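Local coordinates for protein endoglucanase E (Clostridium thermocellum, PDB 2WAO) that probably removes acetyl groups from plant cell-wall polysaccharides through a family 2 esterase domain whose active site also binds cellulose chains, at residues Thr41-Thr46 with Lys77-Leu82; Glu52-Ala57 with Lys93-Ser98; Gln215-Asn220 with Pro252-Phe257. One frame throughout, in Å; residues are numbered along the deposited sequence. Where two conformers were deposited one is given.

Contact 1: Thr41-Thr46 with Lys77-Leu82; sequences TEASVT and KLVSGL
A43 meets V79 as an antiparallel hydrogen-bonded pair and S44 meets K77 as a non-hydrogen-bonded one, and the residue gained between them makes a classic beta bulge, with L78 and V79 both facing A43. The oxygen of A43 takes the signature two amides: L78 N lies in its carbonyl plane at 2.7 Å from A43 O, while the bond from V79 N is weak. In return, A43 N donates to V79 O at 3.1 Å. Past the strand ends, L82 N reaches a lone pair of T41 O, 3.1 Å away. A water joins T41 OG1 to the amide of G81.

CG of K77 stands anti to the backbone nitrogen (chi1 170°), after which the chain bends three times and runs past S44 to E42. There E42 OE1 and K77 NZ form a salt bridge of 3.2 Å. V45 CG1, meanwhile, packs against CD2 of L78 at 3.7 Å.

Strand 73-79 is one of the two outermost strands of its antiparallel sheet, and strand 102-108 flanks 43-49 on its other side. L78 continues inward onto F67 of strand 62-70 and L89 and L91 of strand 85-93, in the second sheet.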
loop_
_atom_site.group_PDB
_atom_site.type_symbol
_atom_site.label_atom_id
_atom_site.label_comp_id
_atom_site.label_asym_id
_atom_site.label_seq_id
_atom_site.Cartn_x
_atom_site.Cartn_y
_atom_site.Cartn_z
ATOM N N THR A 41 27.597 -13.486 -3.566
ATOM C CA THR A 41 28.152 -12.254 -3.000
ATOM C C THR A 41 27.439 -11.005 -3.524
ATOM O O THR A 41 27.659 -9.911 -3.021
ATOM C CB THR A 41 29.665 -12.111 -3.341
ATOM O OG1 THR A 41 29.811 -11.930 -4.762
ATOM C CG2 THR A 41 30.437 -13.340 -2.860
ATOM N N GLU A 42 26.623 -11.181 -4.556
ATOM C CA GLU A 42 26.009 -10.067 -5.283
ATOM C C GLU A 42 24.689 -10.480 -5.931
ATOM O O GLU A 42 24.435 -11.668 -6.144
ATOM C CB GLU A 42 26.948 -9.563 -6.380
ATOM C CG GLU A 42 27.220 -10.637 -7.440
ATOM C CD GLU A 42 28.137 -10.151 -8.546
ATOM O OE1 GLU A 42 27.752 -9.237 -9.288
ATOM O OE2 GLU A 42 29.241 -10.701 -8.682
ATOM N N ALA A 43 23.885 -9.474 -6.255
ATOM C CA ALA A 43 22.655 -9.658 -6.975
ATOM C C ALA A 43 22.337 -8.459 -7.840
ATOM O O ALA A 43 22.503 -7.305 -7.416
ATOM C CB ALA A 43 21.530 -9.898 -6.003
ATOM N N SER A 44 21.832 -8.751 -9.028
ATOM C CA SER A 44 21.445 -7.750 -10.010
ATOM C C SER A 44 20.033 -8.077 -10.502
ATOM O O SER A 44 19.600 -9.223 -10.430
ATOM C CB SER A 44 22.429 -7.739 -11.190
ATOM O OG SER A 44 23.709 -7.240 -10.816
ATOM N N VAL A 45 19.337 -7.082 -11.036
ATOM C CA VAL A 45 17.999 -7.276 -11.581
ATOM C C VAL A 45 17.830 -6.379 -12.805
ATOM O O VAL A 45 18.408 -5.294 -12.853
ATOM C CB VAL A 45 16.888 -6.957 -10.493
ATOM C CG1 VAL A 45 16.889 -5.485 -10.120
ATOM C CG2 VAL A 45 15.471 -7.387 -10.974
ATOM N N THR A 46 17.057 -6.837 -13.782
ATOM C CA THR A 46 16.651 -5.984 -14.883
ATOM C C THR A 46 15.194 -5.596 -14.690
ATOM O O THR A 46 14.320 -6.458 -14.490
ATOM C CB THR A 46 16.841 -6.706 -16.238
ATOM O OG1 THR A 46 18.221 -7.114 -16.341
ATOM C CG2 THR A 46 16.502 -5.776 -17.397
ATOM N N LYS A 77 22.715 -3.213 -10.437
ATOM C CA LYS A 77 23.344 -4.038 -9.385
ATOM C C LYS A 77 22.735 -3.692 -8.033
ATOM O O LYS A 77 22.928 -2.574 -7.516
ATOM C CB LYS A 77 24.873 -3.848 -9.367
ATOM C CG LYS A 77 25.595 -4.479 -8.167
ATOM C CD LYS A 77 25.726 -5.984 -8.321
ATOM C CE LYS A 77 26.527 -6.351 -9.575
ATOM N NZ LYS A 77 27.962 -6.017 -9.376
ATOM N N LEU A 78 22.001 -4.641 -7.449
ATOM C CA LEU A 78 21.308 -4.394 -6.187
ATOM C C LEU A 78 22.213 -4.326 -4.978
ATOM O O LEU A 78 22.012 -3.491 -4.091
ATOM C CB LEU A 78 20.196 -5.426 -5.936
ATOM C CG LEU A 78 19.019 -5.438 -6.935
ATOM C CD1 LEU A 78 18.090 -6.555 -6.470
ATOM C CD2 LEU A 78 18.303 -4.026 -7.013
ATOM N N VAL A 79 23.205 -5.209 -4.913
ATOM C CA VAL A 79 24.067 -5.288 -3.761
ATOM C C VAL A 79 25.284 -6.064 -4.235
ATOM O O VAL A 79 25.181 -6.877 -5.139
ATOM C CB VAL A 79 23.368 -6.045 -2.574
ATOM C CG1 VAL A 79 23.058 -7.546 -2.939
ATOM C CG2 VAL A 79 24.187 -5.931 -1.303
ATOM N N SER A 80 26.427 -5.801 -3.620
ATOM C CA SER A 80 27.640 -6.538 -3.969
ATOM C C SER A 80 28.636 -6.502 -2.819
ATOM O O SER A 80 28.441 -5.793 -1.818
ATOM C CB SER A 80 28.262 -6.002 -5.256
ATOM O OG SER A 80 28.570 -4.619 -5.119
ATOM N N GLY A 81 29.655 -7.350 -2.922
ATOM C CA GLY A 81 30.718 -7.370 -1.934
ATOM C C GLY A 81 30.315 -8.015 -0.640
ATOM O O GLY A 81 30.967 -7.792 0.372
ATOM N N LEU A 82 29.241 -8.810 -0.656
ATOM C CA LEU A 82 28.784 -9.527 0.544
ATOM C C LEU A 82 29.668 -10.734 0.810
ATOM O O LEU A 82 30.226 -11.313 -0.128
ATOM C CB LEU A 82 27.326 -10.011 0.395
ATOM C CG LEU A 82 26.254 -8.981 0.018
ATOM C CD1 LEU A 82 24.958 -9.698 -0.369
ATOM C CD2 LEU A 82 25.987 -7.968 1.186
HETATM O O HOH W 1 30.340 -9.243 -5.420
#

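Contact 2: Glu52-Ala57 with Lys93-Ser98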
loop_
_atom_site.group_PDB
_atom_site.type_symbol
_atom_site.label_atom_id
_atom_site.label_comp_id
_atom_site.label_asym_id
_atom_site.label_seq_id
_atom_site.Cartn_x
_atom_site.Cartn_y
_atom_site.Cartn_z
ATOM N N GLU A 52 8.567 7.254 -13.495
ATOM C CA GLU A 52 9.642 7.400 -12.517
ATOM C C GLU A 52 9.303 6.569 -11.278
ATOM O O GLU A 52 8.633 7.048 -10.365
ATOM C CB GLU A 52 9.900 8.869 -12.118
ATOM C CG GLU A 52 11.111 8.974 -11.203
ATOM C CD GLU A 52 11.383 10.359 -10.701
ATOM O OE1 GLU A 52 10.765 11.298 -11.255
ATOM O OE2 GLU A 52 12.204 10.492 -9.746
ATOM N N ASN A 53 9.692 5.312 -11.295
ATOM C CA ASN A 53 9.481 4.457 -10.137
ATOM C C ASN A 53 10.762 4.319 -9.335
ATOM O O ASN A 53 11.881 4.252 -9.890
ATOM C CB ASN A 53 8.979 3.064 -10.571
ATOM C CG ASN A 53 7.490 3.071 -10.901
ATOM O OD1 ASN A 53 7.083 2.845 -12.046
ATOM N ND2 ASN A 53 6.673 3.341 -9.896
ATOM N N TRP A 54 10.589 4.203 -8.028
ATOM C CA TRP A 54 11.700 4.062 -7.120
ATOM C C TRP A 54 11.560 2.732 -6.418
ATOM O O TRP A 54 10.431 2.317 -6.118
ATOM C CB TRP A 54 11.660 5.183 -6.056
ATOM C CG TRP A 54 12.235 6.509 -6.610
ATOM C CD1 TRP A 54 11.645 7.363 -7.516
ATOM C CD2 TRP A 54 13.559 7.005 -6.382
ATOM N NE1 TRP A 54 12.519 8.422 -7.812
ATOM C CE2 TRP A 54 13.699 8.210 -7.140
ATOM C CE3 TRP A 54 14.643 6.553 -5.598
ATOM C CZ2 TRP A 54 14.882 8.987 -7.123
ATOM C CZ3 TRP A 54 15.828 7.329 -5.587
ATOM C CH2 TRP A 54 15.923 8.530 -6.358
ATOM N N PHE A 55 12.712 2.154 -6.105
ATOM C CA PHE A 55 12.845 0.841 -5.452
ATOM C C PHE A 55 13.815 0.865 -4.292
ATOM O O PHE A 55 14.723 1.703 -4.231
ATOM C CB PHE A 55 13.308 -0.224 -6.439
ATOM C CG PHE A 55 12.469 -0.288 -7.684
ATOM C CD1 PHE A 55 11.384 -1.155 -7.771
ATOM C CD2 PHE A 55 12.715 0.612 -8.724
ATOM C CE1 PHE A 55 10.547 -1.167 -8.930
ATOM C CE2 PHE A 55 11.903 0.602 -9.885
ATOM C CZ PHE A 55 10.828 -0.295 -9.975
ATOM N N GLN A 56 13.661 -0.100 -3.388
ATOM C CA GLN A 56 14.696 -0.338 -2.369
ATOM C C GLN A 56 14.878 -1.847 -2.261
ATOM O O GLN A 56 13.864 -2.591 -2.268
ATOM C CB GLN A 56 14.262 0.214 -1.013
ATOM C CG GLN A 56 15.380 0.089 0.077
ATOM C CD GLN A 56 15.089 0.919 1.280
ATOM O OE1 GLN A 56 15.943 1.727 1.750
ATOM N NE2 GLN A 56 13.866 0.744 1.820
ATOM N N ALA A 57 16.150 -2.282 -2.199
ATOM C CA ALA A 57 16.529 -3.666 -1.859
ATOM C C ALA A 57 16.765 -3.748 -0.352
ATOM O O ALA A 57 17.381 -2.867 0.241
ATOM C CB ALA A 57 17.807 -4.055 -2.620
ATOM N N LYS A 93 8.816 -2.007 -4.420
ATOM C CA LYS A 93 8.402 -0.899 -5.258
ATOM C C LYS A 93 7.911 0.221 -4.309
ATOM O O LYS A 93 6.841 0.123 -3.655
ATOM C CB LYS A 93 7.286 -1.306 -6.226
ATOM C CG LYS A 93 6.902 -0.161 -7.188
ATOM C CD LYS A 93 5.708 -0.599 -8.102
ATOM C CE LYS A 93 5.527 0.353 -9.295
ATOM N NZ LYS A 93 4.536 1.495 -9.056
ATOM N N ARG A 94 8.705 1.266 -4.193
ATOM C CA ARG A 94 8.344 2.361 -3.252
ATOM C C ARG A 94 7.148 3.188 -3.683
ATOM O O ARG A 94 6.319 3.592 -2.840
ATOM C CB ARG A 94 9.535 3.292 -3.089
ATOM C CG ARG A 94 10.682 2.600 -2.418
ATOM C CD ARG A 94 12.004 3.408 -2.618
ATOM N NE ARG A 94 11.950 4.864 -2.267
ATOM C CZ ARG A 94 12.426 5.420 -1.142
ATOM N NH1 ARG A 94 12.922 4.688 -0.133
ATOM N NH2 ARG A 94 12.381 6.736 -0.990
ATOM N N THR A 95 7.115 3.468 -4.974
ATOM C CA THR A 95 6.220 4.430 -5.606
ATOM C C THR A 95 4.888 3.816 -6.050
ATOM O O THR A 95 4.754 2.600 -6.271
ATOM C CB THR A 95 6.919 5.055 -6.828
ATOM O OG1 THR A 95 7.669 4.023 -7.484
ATOM C CG2 THR A 95 7.896 6.175 -6.385
ATOM N N GLU A 96 3.886 4.662 -6.204
ATOM C CA GLU A 96 2.522 4.185 -6.442
ATOM C C GLU A 96 2.216 3.843 -7.906
ATOM O O GLU A 96 3.028 4.083 -8.835
ATOM C CB GLU A 96 1.531 5.215 -5.922
ATOM C CG GLU A 96 1.676 6.583 -6.655
ATOM C CD GLU A 96 0.726 7.604 -6.079
ATOM O OE1 GLU A 96 -0.488 7.547 -6.398
ATOM O OE2 GLU A 96 1.212 8.448 -5.263
ATOM N N ALA A 97 1.030 3.289 -8.092
ATOM C CA ALA A 97 0.606 2.736 -9.388
ATOM C C ALA A 97 0.556 3.837 -10.443
ATOM O O ALA A 97 0.913 3.612 -11.630
ATOM C CB ALA A 97 -0.756 2.047 -9.225
ATOM N N SER A 98 0.162 5.038 -10.025
ATOM C CA SER A 98 0.057 6.139 -11.004
ATOM C C SER A 98 1.414 6.508 -11.643
ATOM O O SER A 98 1.445 7.157 -12.697
ATOM C CB SER A 98 -0.606 7.387 -10.408
ATOM O OG SER A 98 0.232 7.972 -9.440
#
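W54 and T95 show how a strand can hand its hydrogen bonds to a departing loop: W54 N donates to T95 OG1 at 3.0 Å and a nearly straight 162°, so a side-chain hydroxyl takes the place of a strand carbonyl. The torsion of T95 (chi1 39°) sets OG1 between its own nitrogen and carbonyl carbon, with CG2 anti to the latter and 3.9 Å from W54 CB. Just before it, R94 N donates to W54 O across 2.8 Å, tilted 23° from the carbonyl plane. The indole N-H is satisfied within its own strand: W54 NE1 reaches E52 OE2 at 2.9 Å, the oxygen lying in the indole plane but met on its anti side and somewhat out of the carboxylate plane.

These bonds lie where strand 85-93 ends beside 52-59 in the N-terminal beta-sandwich domain, consistent with the galactose-binding-like clan. F55 and K93 form the antiparallel non-hydrogen-bonded pair there, and CE1 of the phenyl ring meets K93 CG at 4.2 Å. Beyond it the chain turns away towards the ligand pocket.

The K93 chain, extended to CE and bent at the last torsion, carries its ammonium to that loop, where NZ donates to T95 O at 3.0 Å from above the carbonyl plane and also to A28 O. R94 lays CD against the backbone of F55, 3.5 Å from F55 C, and the edge of its guanidinium lies by W54 CB. Its NH2 makes a salt bridge with E139, which would largely balance this buried charge, and a hydrogen bond to K150 O. E96 points away from the strand; its OE2 hydrogen-bonds S176 OG, a pocket residue, and the side chain lies about 5 Å, at the nearest atoms, from a bound glucose unit.

Contact 3: Gln215-Asn220 with Pro252-Phe257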
loop_
_atom_site.group_PDB
_atom_site.type_symbol
_atom_site.label_atom_id
_atom_site.label_comp_id
_atom_site.label_asym_id
_atom_site.label_seq_id
_atom_site.Cartn_x
_atom_site.Cartn_y
_atom_site.Cartn_z
ATOM N N GLN A 215 -7.111 -12.116 5.782
ATOM C CA GLN A 215 -7.949 -12.226 6.952
ATOM C C GLN A 215 -8.334 -10.822 7.420
ATOM O O GLN A 215 -9.250 -10.680 8.220
ATOM C CB GLN A 215 -7.239 -12.988 8.089
ATOM C CG GLN A 215 -6.803 -14.412 7.702
ATOM C CD GLN A 215 -5.409 -14.500 7.122
ATOM O OE1 GLN A 215 -4.699 -13.531 7.050
ATOM N NE2 GLN A 215 -5.019 -15.690 6.702
ATOM N N VAL A 216 -7.596 -9.789 6.946
ATOM C CA VAL A 216 -7.833 -8.420 7.417
ATOM C C VAL A 216 -7.843 -7.512 6.194
ATOM O O VAL A 216 -6.964 -7.630 5.345
ATOM C CB VAL A 216 -6.673 -7.914 8.319
ATOM C CG1 VAL A 216 -6.929 -6.462 8.768
ATOM C CG2 VAL A 216 -6.570 -8.772 9.566
ATOM N N VAL A 217 -8.801 -6.582 6.157
ATOM C CA VAL A 217 -8.809 -5.518 5.158
ATOM C C VAL A 217 -8.857 -4.208 5.966
ATOM O O VAL A 217 -9.637 -4.090 6.886
ATOM C CB VAL A 217 -10.026 -5.644 4.195
ATOM C CG1 VAL A 217 -10.081 -4.466 3.156
ATOM C CG2 VAL A 217 -9.974 -6.991 3.462
ATOM N N VAL A 218 -8.047 -3.229 5.577
ATOM C CA VAL A 218 -8.003 -1.907 6.187
ATOM C C VAL A 218 -8.376 -0.898 5.102
ATOM O O VAL A 218 -7.747 -0.854 4.029
ATOM C CB VAL A 218 -6.577 -1.621 6.778
ATOM C CG1 VAL A 218 -6.497 -0.210 7.393
ATOM C CG2 VAL A 218 -6.201 -2.673 7.854
ATOM N N ILE A 219 -9.358 -0.059 5.409
ATOM C CA ILE A 219 -9.805 0.929 4.436
ATOM C C ILE A 219 -9.476 2.294 5.022
ATOM O O ILE A 219 -9.866 2.593 6.140
ATOM C CB ILE A 219 -11.328 0.779 4.165
ATOM C CG1 ILE A 219 -11.670 -0.648 3.665
ATOM C CG2 ILE A 219 -11.777 1.861 3.144
ATOM C CD1 ILE A 219 -13.199 -0.954 3.531
ATOM N N ASN A 220 -8.789 3.134 4.267
ATOM C CA ASN A 220 -8.553 4.506 4.747
ATOM C C ASN A 220 -8.869 5.445 3.621
ATOM O O ASN A 220 -8.031 5.717 2.795
ATOM C CB ASN A 220 -7.124 4.719 5.312
ATOM C CG ASN A 220 -6.978 6.093 6.007
ATOM O OD1 ASN A 220 -7.669 7.074 5.641
ATOM N ND2 ASN A 220 -6.093 6.171 7.017
ATOM N N PRO A 252 -15.511 -13.375 2.338
ATOM C CA PRO A 252 -16.610 -13.608 3.319
ATOM C C PRO A 252 -16.167 -13.594 4.789
ATOM O O PRO A 252 -16.953 -13.213 5.650
ATOM C CB PRO A 252 -17.069 -15.051 3.005
ATOM C CG PRO A 252 -16.643 -15.302 1.600
ATOM C CD PRO A 252 -15.441 -14.426 1.308
ATOM N N ASP A 253 -14.916 -13.970 5.040
ATOM C CA ASP A 253 -14.406 -14.217 6.384
ATOM C C ASP A 253 -13.468 -13.095 6.910
ATOM O O ASP A 253 -12.992 -13.175 8.043
ATOM C CB ASP A 253 -13.700 -15.609 6.463
ATOM C CG ASP A 253 -14.576 -16.768 5.881
ATOM O OD1 ASP A 253 -15.800 -16.788 6.127
ATOM O OD2 ASP A 253 -14.058 -17.641 5.127
ATOM N N ALA A 254 -13.197 -12.054 6.098
ATOM C CA ALA A 254 -12.247 -11.018 6.499
ATOM C C ALA A 254 -12.786 -10.107 7.586
ATOM O O ALA A 254 -13.998 -9.804 7.614
ATOM C CB ALA A 254 -11.830 -10.171 5.290
ATOM N N HIS A 255 -11.881 -9.658 8.463
ATOM C CA HIS A 255 -12.152 -8.583 9.436
ATOM C C HIS A 255 -11.871 -7.257 8.731
ATOM O O HIS A 255 -10.754 -7.059 8.209
ATOM C CB HIS A 255 -11.237 -8.725 10.639
ATOM C CG HIS A 255 -11.460 -9.986 11.429
ATOM N ND1 HIS A 255 -12.162 -9.990 12.612
ATOM C CD2 HIS A 255 -11.097 -11.272 11.199
ATOM C CE1 HIS A 255 -12.206 -11.222 13.096
ATOM N NE2 HIS A 255 -11.566 -12.025 12.255
ATOM N N ILE A 256 -12.857 -6.353 8.716
ATOM C CA ILE A 256 -12.707 -5.102 7.914
ATOM C C ILE A 256 -12.560 -3.907 8.873
ATOM O O ILE A 256 -13.456 -3.665 9.714
ATOM C CB ILE A 256 -13.909 -4.875 6.945
ATOM C CG1 ILE A 256 -14.031 -6.077 5.971
ATOM C CG2 ILE A 256 -13.766 -3.509 6.158
ATOM C CD1 ILE A 256 -15.328 -6.037 5.086
ATOM N N PHE A 257 -11.463 -3.158 8.733
ATOM C CA PHE A 257 -11.181 -1.986 9.616
ATOM C C PHE A 257 -11.346 -0.717 8.816
ATOM O O PHE A 257 -10.623 -0.516 7.820
ATOM C CB PHE A 257 -9.755 -2.106 10.187
ATOM C CG PHE A 257 -9.623 -3.213 11.170
ATOM C CD1 PHE A 257 -9.760 -2.953 12.548
ATOM C CD2 PHE A 257 -9.338 -4.518 10.738
ATOM C CE1 PHE A 257 -9.638 -3.987 13.477
ATOM C CE2 PHE A 257 -9.228 -5.555 11.663
ATOM C CZ PHE A 257 -9.372 -5.299 13.018
#
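The tip of I219, CD1, lies 3.7 Å from the branch methyl CG2 of I256, the two side chains crossing at an angle on one face of two neighbouring strands in the parallel sheet of the SGNH-hydrolase (GDSL) domain. V217 shares that face, its CG2 lying 4.1 Å from A254 CB. Helix 233-250, which connects the strands in a beta-alpha-beta crossover, covers this side with V247 against both V217 and I256. On the other face V216 extends CG1 anti to its own nitrogen (chi1 178°), which carries the methyl to F257 CD2 at 3.7 Å; helix 313-331 packs over this side.

Between the two faces the backbones run in parallel register, V216 beside H255, V217 beside I256 and V218 beside F257, the axes of the two short strand segments 18° apart. H255 and F257 each use both N-H and C=O across the gap. F257 N meets V217 O at 2.8 Å almost in line with the carbonyl, and I219 N donates to F257 O. Nearer the strand start, V217 N donates to H255 O.

At the polar edge, H255 ND1 bonds the hydroxyl of Y292 while Q215 OE1 accepts from K124 N. Q215 O receives H255 N at 2.8 Å and also lies in the imidazole plane, 3.6 Å from H255 CD2.

Overall arrangement
Read from the N terminus, the chain opens contact 1 at 41-46 and, in the next strand, contact 2 at 52-57. It closes the first at 77-82 and the second at 93-98, so the two loops cross rather than nest. Contact 1 joins strands of one antiparallel sheet at its outer edge; contact 2 lies in the other sheet, where strand 85-93 gives way to the loop leading to the ligand pocket. Their centres are about 19 Å apart. Contact 3 follows in series, closing a mainly helical loop in the parallel sheet of the esterase domain. Its centre lies about 25 Å from that of contact 2 and about 37 Å from that of contact 1.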